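Local coordinates for protein secretory pathway GDP dissociation inhibitor (Saccharomyces cerevisiae, PDB 2BCG) that inhibits GDP release from Sec4, is essential in the yeast secretory pathway, and extracts GDP-bound Ypt7 from vacuolar membranes, at residues 91-96 / 233-238; 95-100 / 425-430; 87-92 / 416-421; 113-118 / 327-332; 80-85 / 359-364. All blocks are in the same frame, centred on the assembly; numbering follows the deposited sequence. Where two conformers were deposited one is given.

Interaction 1: residues 91-96 / 233-238; sequences LMANGE and PYLYPM
Met92 lays its sulfur beside the Tyr234 ring: SD is 4.0 Å from CE1 of Tyr234 and approaches at 57° to the ring normal, an oblique Met-aromatic contact. Bends at chi2 and chi3 curl the methionine chain so that SD also rests 3.8 Å from CB of Pro233. CG of Pro233 in turn sits over the centre of one face of Tyr234, while the carbonyl oxygen of Leu91 sits at the edge of the same ring, in its plane. The phenol is thus bordered by proline, sulfur and backbone, and its OH bonds to Gln331. These side chains hang on the antiparallel pairing of strands 91-92 and 234-237, the latter being the middle strand of a small three-stranded sheet completed by 112-114. Leu91 and Leu235 form a hydrogen-bonded pair: Leu91 N donates to Leu235 O at 2.9 Å, and Leu235 N returns a bond to Leu91 O at 2.8 Å. Their side chains share one sheet face, CB to CB 4.2 Å, and CD1 of Leu91 reaches on to CD of Pro237. Met92 and Tyr234, the adjoining non-hydrogen-bonded pair, diverge from each other at their CB atoms. Past the strand, Ala93 N donates to Pro233 O at 2.8 Å, just as the chain enters the type I turn Met92-Gly95, closed by Gly95 N bonding to Met92 O.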
# COMPACT_ATOMS: atom_id res chain seq x y z
N LEU A 91 -4.83 7.54 4.82
CA LEU A 91 -6.05 7.39 3.99
C LEU A 91 -7.26 8.05 4.69
O LEU A 91 -7.53 7.74 5.84
CB LEU A 91 -6.40 5.90 3.83
CG LEU A 91 -5.54 5.08 2.84
CD1 LEU A 91 -4.17 4.75 3.46
CD2 LEU A 91 -6.26 3.81 2.41
N MET A 92 -7.97 8.95 4.00
CA MET A 92 -9.27 9.38 4.54
C MET A 92 -10.21 8.17 4.60
O MET A 92 -10.40 7.44 3.60
CB MET A 92 -9.91 10.46 3.66
CG MET A 92 -9.26 11.81 3.78
SD MET A 92 -9.76 12.59 5.34
CE MET A 92 -10.25 14.23 4.85
N ALA A 93 -10.82 7.95 5.76
CA ALA A 93 -11.68 6.79 5.95
C ALA A 93 -12.85 6.69 4.97
O ALA A 93 -13.27 5.58 4.67
CB ALA A 93 -12.17 6.71 7.38
N ASN A 94 -13.36 7.83 4.46
CA ASN A 94 -14.45 7.79 3.45
C ASN A 94 -13.97 8.28 2.10
O ASN A 94 -14.77 8.70 1.23
CB ASN A 94 -15.69 8.59 3.92
CG ASN A 94 -16.97 8.24 3.14
OD1 ASN A 94 -17.68 9.13 2.65
ND2 ASN A 94 -17.23 6.94 2.99
N GLY A 95 -12.65 8.25 1.91
CA GLY A 95 -12.06 8.70 0.67
C GLY A 95 -12.19 7.73 -0.50
O GLY A 95 -12.63 6.58 -0.35
N GLU A 96 -11.81 8.20 -1.66
CA GLU A 96 -11.87 7.36 -2.86
C GLU A 96 -10.98 6.11 -2.78
O GLU A 96 -11.38 5.04 -3.28
CB GLU A 96 -11.52 8.18 -4.11
CG GLU A 96 -11.82 7.45 -5.42
CD GLU A 96 -13.31 7.15 -5.60
OE1 GLU A 96 -14.12 8.10 -5.49
OE2 GLU A 96 -13.69 5.98 -5.86
N PRO A 233 -10.03 11.24 11.14
CA PRO A 233 -10.52 10.88 9.81
C PRO A 233 -9.69 9.83 9.05
O PRO A 233 -10.02 9.52 7.90
CB PRO A 233 -10.45 12.21 9.08
CG PRO A 233 -9.29 12.90 9.72
CD PRO A 233 -9.30 12.51 11.14
N TYR A 234 -8.64 9.28 9.67
CA TYR A 234 -7.61 8.53 8.92
C TYR A 234 -7.46 7.08 9.24
O TYR A 234 -7.56 6.68 10.42
CB TYR A 234 -6.24 9.16 9.16
CG TYR A 234 -6.14 10.62 8.86
CD1 TYR A 234 -6.42 11.10 7.58
CD2 TYR A 234 -5.64 11.52 9.80
CE1 TYR A 234 -6.31 12.44 7.27
CE2 TYR A 234 -5.52 12.87 9.50
CZ TYR A 234 -5.84 13.33 8.23
OH TYR A 234 -5.69 14.67 7.94
N LEU A 235 -7.09 6.33 8.21
CA LEU A 235 -6.58 4.96 8.34
C LEU A 235 -5.10 4.87 7.86
O LEU A 235 -4.65 5.73 7.14
CB LEU A 235 -7.43 4.01 7.49
CG LEU A 235 -8.96 4.01 7.67
CD1 LEU A 235 -9.63 3.07 6.67
CD2 LEU A 235 -9.30 3.64 9.13
N TYR A 236 -4.41 3.82 8.28
CA TYR A 236 -3.02 3.59 7.88
C TYR A 236 -2.81 2.07 7.72
O TYR A 236 -3.28 1.31 8.55
CB TYR A 236 -2.04 4.18 8.91
CG TYR A 236 -0.59 4.07 8.49
CD1 TYR A 236 -0.01 5.02 7.64
CD2 TYR A 236 0.21 2.98 8.91
CE1 TYR A 236 1.30 4.88 7.20
CE2 TYR A 236 1.52 2.86 8.49
CZ TYR A 236 2.06 3.80 7.63
OH TYR A 236 3.37 3.63 7.25
N PRO A 237 -2.13 1.64 6.65
CA PRO A 237 -1.92 0.19 6.46
C PRO A 237 -0.88 -0.43 7.38
O PRO A 237 0.23 0.10 7.56
CB PRO A 237 -1.40 0.09 5.02
CG PRO A 237 -0.74 1.41 4.77
CD PRO A 237 -1.52 2.44 5.58
N MET A 238 -1.21 -1.61 7.90
CA MET A 238 -0.23 -2.44 8.60
C MET A 238 0.90 -2.78 7.62
O MET A 238 0.66 -3.14 6.44
CB MET A 238 -0.90 -3.74 9.09
CG MET A 238 -2.01 -3.54 10.10
SD MET A 238 -1.44 -2.71 11.60
CE MET A 238 -0.34 -3.99 12.23

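Interaction 2: residues 95-100 / 425-430; sequences GELTNI and SMTDDV
Helix segments 96-100 and 425-430 pass with their axes 9.8 Å apart at closest approach and their N-to-C directions 58° apart, and the nearest CA atoms belong to Leu97 and Thr427. The CB of Thr427 is directed toward helix 96-100, and the residue divides its two branches between different neighbours. Its methyl CG2 lies 3.7 Å from CB of Leu97 and 4.1 Å from CD1 of Ile100, whose side chain runs past it in the opposite direction. Its hydroxyl, placed between the backbone N and the carbonyl carbon (chi1 50°), bonds to the backbone O of Glu424 one turn back and packs 3.5 Å from CB of Glu96. A water links this OG1 to Leu97 N, 2.8 Å from each, so a backbone N-H of the first turn finds its acceptor in the interface. Beside it, the bent chain of Met426 brings CE within 4.0 Å of CD2 of Leu97. The side-chain OE2 of Glu424 accepts from Glu96 N, and Ile25 of helix 21-32 touches Leu97. The contact is a helix-helix crossing at a helix N-terminus, with Gly95 as N-cap.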
# COMPACT_ATOMS: atom_id res chain seq x y z
N GLY A 95 -12.65 8.25 1.91
CA GLY A 95 -12.06 8.70 0.67
C GLY A 95 -12.19 7.73 -0.50
O GLY A 95 -12.63 6.58 -0.35
N GLU A 96 -11.81 8.20 -1.66
CA GLU A 96 -11.87 7.36 -2.86
C GLU A 96 -10.98 6.11 -2.78
O GLU A 96 -11.38 5.04 -3.28
CB GLU A 96 -11.52 8.18 -4.11
CG GLU A 96 -11.82 7.45 -5.42
CD GLU A 96 -13.31 7.15 -5.60
OE1 GLU A 96 -14.12 8.10 -5.49
OE2 GLU A 96 -13.69 5.98 -5.86
N LEU A 97 -9.79 6.20 -2.15
CA LEU A 97 -8.95 4.99 -2.09
C LEU A 97 -9.63 3.89 -1.32
O LEU A 97 -9.59 2.72 -1.73
CB LEU A 97 -7.52 5.32 -1.59
CG LEU A 97 -6.55 4.13 -1.51
CD1 LEU A 97 -6.44 3.43 -2.88
CD2 LEU A 97 -5.16 4.57 -1.01
N THR A 98 -10.34 4.24 -0.25
CA THR A 98 -11.07 3.19 0.46
C THR A 98 -12.15 2.58 -0.46
O THR A 98 -12.34 1.36 -0.47
CB THR A 98 -11.67 3.66 1.81
OG1 THR A 98 -12.63 4.68 1.58
CG2 THR A 98 -10.57 4.18 2.70
N ASN A 99 -12.84 3.43 -1.22
CA ASN A 99 -13.88 2.97 -2.17
C ASN A 99 -13.29 1.98 -3.21
O ASN A 99 -13.89 0.94 -3.55
CB ASN A 99 -14.51 4.19 -2.85
CG ASN A 99 -15.78 3.85 -3.65
OD1 ASN A 99 -16.57 3.02 -3.23
ND2 ASN A 99 -15.92 4.47 -4.81
N ILE A 100 -12.10 2.30 -3.72
CA ILE A 100 -11.43 1.42 -4.69
C ILE A 100 -10.99 0.13 -4.02
O ILE A 100 -11.19 -0.95 -4.57
CB ILE A 100 -10.22 2.13 -5.32
CG1 ILE A 100 -10.67 3.36 -6.09
CG2 ILE A 100 -9.40 1.16 -6.22
CD1 ILE A 100 -9.50 4.22 -6.55
N SER A 425 -5.48 13.32 -3.38
CA SER A 425 -4.97 13.86 -4.65
C SER A 425 -4.37 12.74 -5.54
O SER A 425 -4.37 12.86 -6.78
CB SER A 425 -3.96 15.00 -4.44
OG SER A 425 -2.81 14.51 -3.77
N MET A 426 -3.90 11.65 -4.94
CA MET A 426 -3.35 10.51 -5.70
C MET A 426 -4.51 9.80 -6.41
O MET A 426 -4.39 9.50 -7.60
CB MET A 426 -2.54 9.58 -4.78
CG MET A 426 -1.91 8.33 -5.45
SD MET A 426 -3.13 7.00 -5.76
CE MET A 426 -3.46 6.50 -4.03
N THR A 427 -5.65 9.60 -5.72
CA THR A 427 -6.79 8.96 -6.41
C THR A 427 -7.43 9.91 -7.44
O THR A 427 -7.96 9.46 -8.46
CB THR A 427 -7.84 8.38 -5.45
OG1 THR A 427 -8.20 9.37 -4.49
CG2 THR A 427 -7.25 7.18 -4.72
N ASP A 428 -7.40 11.21 -7.18
CA ASP A 428 -7.81 12.17 -8.23
C ASP A 428 -6.97 11.93 -9.48
O ASP A 428 -7.51 11.95 -10.61
CB ASP A 428 -7.68 13.63 -7.77
CG ASP A 428 -8.72 14.01 -6.74
OD1 ASP A 428 -8.54 15.10 -6.15
OD2 ASP A 428 -9.70 13.26 -6.54
N ASP A 429 -5.65 11.73 -9.30
CA ASP A 429 -4.74 11.52 -10.42
C ASP A 429 -5.07 10.19 -11.12
O ASP A 429 -5.19 10.13 -12.34
CB ASP A 429 -3.28 11.51 -9.94
CG ASP A 429 -2.28 11.71 -11.07
OD1 ASP A 429 -2.66 12.31 -12.12
OD2 ASP A 429 -1.12 11.29 -10.89
N VAL A 430 -5.26 9.11 -10.35
CA VAL A 430 -5.71 7.85 -10.96
C VAL A 430 -6.97 8.04 -11.83
O VAL A 430 -7.02 7.58 -12.96
CB VAL A 430 -6.02 6.82 -9.86
CG1 VAL A 430 -6.81 5.59 -10.39
CG2 VAL A 430 -4.70 6.38 -9.19
O HOH W 1 -8.34 8.60 -1.81

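Interaction 3: residues 87-92 / 416-421; sequences IPKFLM and SYDASS
Lys89 extends its ammonium group into the loop 416-421, where NZ donates to Ser420 O at 2.8 Å and to Asp418 O at 2.9 Å and forms a salt bridge with Asp418 OD2 at 3.0 Å. The bond to Ser420 O is tilted from the carbonyl plane, whereas Asp418 O is met from above its plane. A bend at chi2 (-81°) turns the lysine toward these acceptors, and its outer carbons then run straight. Asp418 OD2 carries further load: it accepts from Ser420 N in an Asx turn and, through its syn lone pair, from Ser420 OG at 2.7 Å. Its other oxygen, OD1, bonds to Ser425 OG of helix 424-438. Backbone groups are paired as well: Phe90 N donates to Ser421 O at 2.9 Å in a nearly straight bond (174°), and one water donates to both Pro88 O and Ser420 O. At the apolar end, CD1 of Ile87 packs 3.9 Å from CB of Tyr417, the two side chains crossing at about a right angle; the tyrosine OH bonds to Thr22 N. With two carbonyls and a carboxylate around one ammonium, the positive charge of Lys89 is probably stabilised, and the same carboxylate that balances it fixes the turn that presents the carbonyls.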
# COMPACT_ATOMS: atom_id res chain seq x y z
N ILE A 87 7.49 8.54 1.74
CA ILE A 87 6.57 9.66 1.55
C ILE A 87 5.33 9.47 2.43
O ILE A 87 4.56 8.53 2.21
CB ILE A 87 6.15 9.83 0.06
CG1 ILE A 87 7.40 10.09 -0.79
CG2 ILE A 87 5.09 10.97 -0.05
CD1 ILE A 87 7.10 10.32 -2.27
N PRO A 88 5.13 10.34 3.44
CA PRO A 88 4.05 10.08 4.37
C PRO A 88 2.66 10.36 3.77
O PRO A 88 2.43 11.40 3.16
CB PRO A 88 4.39 11.02 5.54
CG PRO A 88 5.08 12.18 4.88
CD PRO A 88 5.87 11.59 3.76
N LYS A 89 1.75 9.43 3.98
CA LYS A 89 0.34 9.67 3.60
C LYS A 89 -0.53 8.84 4.53
O LYS A 89 -0.15 7.68 4.85
CB LYS A 89 0.02 9.18 2.18
CG LYS A 89 0.85 9.80 1.10
CD LYS A 89 0.31 11.18 0.74
CE LYS A 89 1.18 11.84 -0.28
NZ LYS A 89 0.61 13.18 -0.63
N PHE A 90 -1.66 9.42 4.95
CA PHE A 90 -2.77 8.67 5.52
C PHE A 90 -3.90 8.44 4.50
O PHE A 90 -3.94 9.08 3.44
CB PHE A 90 -3.31 9.41 6.73
CG PHE A 90 -2.32 9.47 7.89
CD1 PHE A 90 -1.93 10.69 8.45
CD2 PHE A 90 -1.79 8.30 8.42
CE1 PHE A 90 -1.03 10.72 9.54
CE2 PHE A 90 -0.88 8.34 9.49
CZ PHE A 90 -0.52 9.56 10.06
N LEU A 91 -4.83 7.54 4.82
CA LEU A 91 -6.05 7.39 3.99
C LEU A 91 -7.26 8.05 4.69
O LEU A 91 -7.53 7.74 5.84
CB LEU A 91 -6.40 5.90 3.83
CG LEU A 91 -5.54 5.08 2.84
CD1 LEU A 91 -4.17 4.75 3.46
CD2 LEU A 91 -6.26 3.81 2.41
N MET A 92 -7.97 8.95 4.00
CA MET A 92 -9.27 9.38 4.54
C MET A 92 -10.21 8.17 4.60
O MET A 92 -10.40 7.44 3.60
CB MET A 92 -9.91 10.46 3.66
CG MET A 92 -9.26 11.81 3.78
SD MET A 92 -9.76 12.59 5.34
CE MET A 92 -10.25 14.23 4.85
N SER A 416 4.08 13.49 -9.50
CA SER A 416 4.86 13.12 -8.30
C SER A 416 3.97 13.19 -7.07
O SER A 416 3.02 13.98 -7.02
CB SER A 416 6.04 14.06 -8.07
OG SER A 416 6.89 14.12 -9.19
N TYR A 417 4.25 12.37 -6.05
CA TYR A 417 3.41 12.41 -4.83
C TYR A 417 3.65 13.71 -4.08
O TYR A 417 4.80 14.09 -3.86
CB TYR A 417 3.70 11.18 -3.95
CG TYR A 417 3.41 9.92 -4.73
CD1 TYR A 417 2.09 9.55 -5.02
CD2 TYR A 417 4.44 9.13 -5.25
CE1 TYR A 417 1.78 8.46 -5.80
CE2 TYR A 417 4.15 7.98 -6.01
CZ TYR A 417 2.81 7.65 -6.28
OH TYR A 417 2.49 6.56 -7.07
N ASP A 418 2.55 14.37 -3.75
CA ASP A 418 2.62 15.77 -3.33
C ASP A 418 2.74 15.90 -1.80
O ASP A 418 2.92 14.90 -1.10
CB ASP A 418 1.43 16.56 -3.92
CG ASP A 418 0.07 16.15 -3.35
OD1 ASP A 418 -0.98 16.45 -4.00
OD2 ASP A 418 0.02 15.58 -2.25
N ALA A 419 2.68 17.14 -1.31
CA ALA A 419 2.89 17.42 0.12
C ALA A 419 1.65 17.21 0.97
O ALA A 419 1.72 17.34 2.20
CB ALA A 419 3.37 18.84 0.27
N SER A 420 0.52 16.89 0.36
CA SER A 420 -0.73 16.72 1.12
C SER A 420 -0.56 15.52 2.03
O SER A 420 0.24 14.60 1.76
CB SER A 420 -1.96 16.59 0.22
OG SER A 420 -1.96 15.36 -0.45
N SER A 421 -1.36 15.52 3.10
CA SER A 421 -1.13 14.55 4.18
C SER A 421 -1.87 13.22 3.98
O SER A 421 -1.70 12.29 4.76
CB SER A 421 -1.56 15.19 5.51
OG SER A 421 -2.96 15.37 5.57
O HOH W 2 2.84 13.91 2.55
O HOH W 3 0.22 12.41 -3.93

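Interaction 4: residues 113-118 / 327-332; sequences KQVSGS and ADSLQI
The start of a parallel strand pairing in the large mixed sheet joins Ser118 to Gln331, their CA atoms 4.6 Å apart and their side chains on one face. Gln331 N donates to Gly117 O at 3.1 Å. On the face shared with Ser118, the amide of Gln331, on a fully extended chain with CG opposite the backbone N (chi1 160°), sends NE2 to Ser118 OG at 2.8 Å; the hydroxyl lies in the amide plane. The remaining ends of that amide are taken too: Tyr234 is a second partner of NE2, and OE1 accepts from Ser421 OG. Before the strand begins, Ser116 N donates to Ser329 OG at 3.1 Å and, more weakly, to Ser329 O. The Ser329 hydroxyl donates a hydrogen bond to Asp328 OD2, 2.9 Å away, which orients it as the acceptor for Ser116. A water spans Ser116 OG and Asp328 N. CG1 of Val115 packs alongside the backbone at CA of Leu330, 3.7 Å away. Strand 345-351 pairs with 330-334 on its far side from 118-122, whereas Lys113 and Val115 make backbone hydrogen bonds to Tyr236 and Tyr234 of strand 234-237, so the chain passes here from the small sheet into the large one.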
# COMPACT_ATOMS: atom_id res chain seq x y z
N LYS A 113 -5.36 0.02 10.23
CA LYS A 113 -5.74 0.45 11.59
C LYS A 113 -6.08 1.94 11.55
O LYS A 113 -5.58 2.69 10.74
CB LYS A 113 -4.61 0.28 12.62
CG LYS A 113 -4.17 -1.09 12.94
CD LYS A 113 -3.46 -1.06 14.27
CE LYS A 113 -3.42 -2.47 14.83
NZ LYS A 113 -2.25 -2.65 15.72
N GLN A 114 -6.94 2.37 12.47
CA GLN A 114 -7.22 3.80 12.62
C GLN A 114 -6.01 4.55 13.14
O GLN A 114 -5.29 4.08 14.02
CB GLN A 114 -8.34 4.02 13.63
CG GLN A 114 -9.67 3.47 13.17
CD GLN A 114 -10.77 3.83 14.15
OE1 GLN A 114 -11.24 2.98 14.93
NE2 GLN A 114 -11.15 5.09 14.17
N VAL A 115 -5.85 5.77 12.66
CA VAL A 115 -4.87 6.70 13.26
C VAL A 115 -5.55 7.33 14.50
O VAL A 115 -6.74 7.67 14.44
CB VAL A 115 -4.47 7.75 12.19
CG1 VAL A 115 -3.66 8.90 12.79
CG2 VAL A 115 -3.71 7.07 11.01
N SER A 116 -4.82 7.46 15.60
CA SER A 116 -5.45 7.86 16.89
C SER A 116 -6.05 9.25 16.94
O SER A 116 -7.03 9.51 17.68
CB SER A 116 -4.45 7.72 18.04
OG SER A 116 -3.83 6.46 17.97
N GLY A 117 -5.50 10.16 16.17
CA GLY A 117 -6.03 11.53 16.20
C GLY A 117 -5.29 12.45 15.28
O GLY A 117 -4.23 12.06 14.76
N SER A 118 -5.84 13.65 15.09
CA SER A 118 -5.20 14.74 14.34
C SER A 118 -5.09 15.89 15.33
O SER A 118 -6.08 16.21 16.00
CB SER A 118 -6.03 15.14 13.12
OG SER A 118 -5.48 16.27 12.44
N ALA A 327 -0.18 8.50 22.20
CA ALA A 327 -0.85 7.96 20.99
C ALA A 327 0.08 7.04 20.20
O ALA A 327 1.26 7.31 20.08
CB ALA A 327 -1.32 9.12 20.10
N ASP A 328 -0.48 5.98 19.62
CA ASP A 328 0.34 5.09 18.78
C ASP A 328 0.55 5.64 17.38
O ASP A 328 1.46 5.16 16.69
CB ASP A 328 -0.15 3.63 18.75
CG ASP A 328 -1.51 3.45 18.12
OD1 ASP A 328 -2.18 2.44 18.49
OD2 ASP A 328 -1.93 4.23 17.25
N SER A 329 -0.22 6.65 17.01
CA SER A 329 -0.18 7.22 15.67
C SER A 329 -0.94 8.52 15.72
O SER A 329 -1.94 8.66 16.48
CB SER A 329 -0.80 6.28 14.63
OG SER A 329 -2.17 5.96 14.96
N LEU A 330 -0.52 9.47 14.91
CA LEU A 330 -1.25 10.73 14.84
C LEU A 330 -0.76 11.55 13.68
O LEU A 330 0.33 11.29 13.12
CB LEU A 330 -1.13 11.56 16.14
CG LEU A 330 0.29 12.01 16.50
CD1 LEU A 330 0.34 13.49 16.98
CD2 LEU A 330 1.00 11.10 17.52
N GLN A 331 -1.55 12.56 13.33
CA GLN A 331 -1.11 13.66 12.50
C GLN A 331 -0.92 14.90 13.35
O GLN A 331 -1.74 15.16 14.24
CB GLN A 331 -2.20 13.96 11.46
CG GLN A 331 -2.11 15.36 10.84
CD GLN A 331 -3.03 15.50 9.67
OE1 GLN A 331 -2.62 15.39 8.51
NE2 GLN A 331 -4.30 15.76 9.96
N ILE A 332 0.14 15.66 13.09
CA ILE A 332 0.19 17.03 13.59
C ILE A 332 0.08 17.98 12.40
O ILE A 332 0.77 17.77 11.38
CB ILE A 332 1.49 17.34 14.37
CG1 ILE A 332 1.66 16.40 15.57
CG2 ILE A 332 1.48 18.80 14.86
CD1 ILE A 332 3.04 16.54 16.27
O HOH W 4 -3.19 5.27 20.48

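Interaction 5: residues 80-85 / 359-364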
# COMPACT_ATOMS: atom_id res chain seq x y z
N ARG A 80 14.03 -6.72 9.31
CA ARG A 80 12.69 -7.20 8.92
C ARG A 80 11.55 -6.47 9.66
O ARG A 80 10.41 -6.46 9.18
CB ARG A 80 12.56 -8.72 9.10
CG ARG A 80 12.99 -9.29 10.46
CD ARG A 80 12.86 -10.84 10.49
NE ARG A 80 13.31 -11.46 9.23
CZ ARG A 80 14.56 -11.83 8.97
NH1 ARG A 80 15.52 -11.67 9.87
NH2 ARG A 80 14.86 -12.37 7.79
N ASP A 81 11.84 -5.90 10.82
CA ASP A 81 10.86 -5.16 11.60
C ASP A 81 10.56 -3.74 11.07
O ASP A 81 9.64 -3.06 11.56
CB ASP A 81 11.36 -4.99 13.05
CG ASP A 81 11.26 -6.26 13.87
OD1 ASP A 81 11.58 -6.17 15.09
OD2 ASP A 81 10.88 -7.32 13.32
N TRP A 82 11.35 -3.28 10.11
CA TRP A 82 11.27 -1.88 9.67
C TRP A 82 10.69 -1.78 8.27
O TRP A 82 11.20 -2.43 7.35
CB TRP A 82 12.67 -1.25 9.73
CG TRP A 82 13.20 -1.10 11.15
CD1 TRP A 82 13.81 -2.07 11.91
CD2 TRP A 82 13.12 0.06 11.96
NE1 TRP A 82 14.10 -1.58 13.17
CE2 TRP A 82 13.73 -0.25 13.21
CE3 TRP A 82 12.64 1.37 11.75
CZ2 TRP A 82 13.82 0.68 14.25
CZ3 TRP A 82 12.74 2.29 12.77
CH2 TRP A 82 13.33 1.95 14.01
N ASN A 83 9.64 -0.97 8.12
CA ASN A 83 8.99 -0.71 6.83
C ASN A 83 8.69 0.78 6.85
O ASN A 83 7.63 1.21 7.30
CB ASN A 83 7.68 -1.49 6.70
CG ASN A 83 7.90 -2.98 6.73
OD1 ASN A 83 8.41 -3.54 5.76
ND2 ASN A 83 7.55 -3.63 7.85
N VAL A 84 9.67 1.56 6.45
CA VAL A 84 9.61 2.99 6.64
C VAL A 84 9.19 3.72 5.37
O VAL A 84 9.90 3.64 4.37
CB VAL A 84 10.99 3.52 7.09
CG1 VAL A 84 10.94 5.03 7.32
CG2 VAL A 84 11.49 2.73 8.30
N ASP A 85 8.04 4.39 5.43
CA ASP A 85 7.54 5.17 4.29
C ASP A 85 8.58 6.22 3.88
O ASP A 85 9.12 6.97 4.72
CB ASP A 85 6.25 5.90 4.65
CG ASP A 85 5.12 4.96 5.02
OD1 ASP A 85 5.11 3.78 4.59
OD2 ASP A 85 4.22 5.44 5.76
N LYS A 359 10.01 -2.82 18.22
CA LYS A 359 9.32 -2.50 19.45
C LYS A 359 9.91 -1.27 20.17
O LYS A 359 11.14 -1.17 20.32
CB LYS A 359 9.43 -3.70 20.38
CG LYS A 359 8.67 -3.50 21.66
CD LYS A 359 8.67 -4.79 22.49
CE LYS A 359 7.71 -4.66 23.67
NZ LYS A 359 6.27 -4.49 23.24
N GLY A 360 9.04 -0.34 20.58
CA GLY A 360 9.45 0.79 21.37
C GLY A 360 9.82 2.02 20.56
O GLY A 360 9.96 3.13 21.11
N HIS A 361 9.98 1.84 19.25
CA HIS A 361 10.28 2.98 18.40
C HIS A 361 9.04 3.63 17.79
O HIS A 361 7.94 3.05 17.73
CB HIS A 361 11.28 2.57 17.30
CG HIS A 361 12.61 2.11 17.85
ND1 HIS A 361 13.61 2.98 18.22
CD2 HIS A 361 13.09 0.86 18.09
CE1 HIS A 361 14.65 2.29 18.68
NE2 HIS A 361 14.36 1.00 18.61
N TYR A 362 9.22 4.90 17.40
CA TYR A 362 8.19 5.65 16.67
C TYR A 362 8.87 6.22 15.46
O TYR A 362 10.05 6.57 15.53
CB TYR A 362 7.58 6.78 17.54
CG TYR A 362 6.75 6.25 18.69
CD1 TYR A 362 7.35 5.59 19.78
CD2 TYR A 362 5.36 6.40 18.69
CE1 TYR A 362 6.57 5.09 20.83
CE2 TYR A 362 4.58 5.92 19.74
CZ TYR A 362 5.21 5.26 20.80
OH TYR A 362 4.47 4.78 21.85
N LEU A 363 8.11 6.32 14.38
CA LEU A 363 8.56 7.01 13.19
C LEU A 363 7.75 8.32 13.12
O LEU A 363 6.54 8.32 13.23
CB LEU A 363 8.26 6.19 11.92
CG LEU A 363 9.06 4.88 11.76
CD1 LEU A 363 8.54 4.07 10.60
CD2 LEU A 363 10.53 5.22 11.57
N ALA A 364 8.45 9.42 12.94
CA ALA A 364 7.79 10.72 12.82
C ALA A 364 8.35 11.34 11.57
O ALA A 364 9.55 11.66 11.50
CB ALA A 364 8.10 11.58 14.03
O HOH W 5 10.07 -5.51 17.31
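Trp82 sets the outer rim of its six-membered ring against His361 and Leu363. CZ2 lies over one face of the imidazole, displaced toward its rim, and CH2 comes within 3.9 Å of CG of His361; the two planes meet at 49°, so the aromatic pair is oblique. Leu363 approaches the indole differently, its CD2 at the ring edge near the plane and 3.9 Å from CZ3 of Trp82. The other leucine methyl, CD1, turns to Val84, 4.0 Å from CG2, and that same valine methyl sits in the plane of the indole at its edge. Each branch of Leu363 therefore has its own partner. This is the close-packed part, and it joins the chain around strand 84-85, paired with 52-53 in a two-stranded sheet, to strand 362-369 of the large mixed sheet. Ile316 of strand 303-317 touches Trp82, His361 and Leu363, and Leu55 of helix 55-62 also meets the indole, whose NE1 bonds to Phe76 O. Toward Asp81 and Lys359 the contact thins out: the two residues are linked through a water, which donates to Asp81 OD1 at 2.8 Å and accepts from Lys359 N at 2.8 Å. Lys359, Gly360 and Arg80 are exposed; Asn83 OD1 is hydrogen-bonded to a basic side chain of another protein chain, and its ND2 to Asn355 O.

How the interactions relate
Interactions 1 and 3 share Leu91 and Met92, and interactions 1 and 2 share Gly95 and Glu96, so one run of chain links all three. Tyr234 and Gln331 tie interaction 1 to interaction 4, OH to NE2 2.7 Å, and Phe90 of interaction 3 packs on Val115 of interaction 4, CD2 to CG2 3.4 Å. Interaction 5 is more remote, its centre about 19 Å from that of interaction 1, but Tyr236 OH reaches Asp85 OD2. Two regions that interact with Ypt1, 108-114 and 236-261, overlap interactions 4 and 1 in part. The side chains of Pro233 and Ser118 lie about 8 Å and about 9 Å from bound geranylgeranyl.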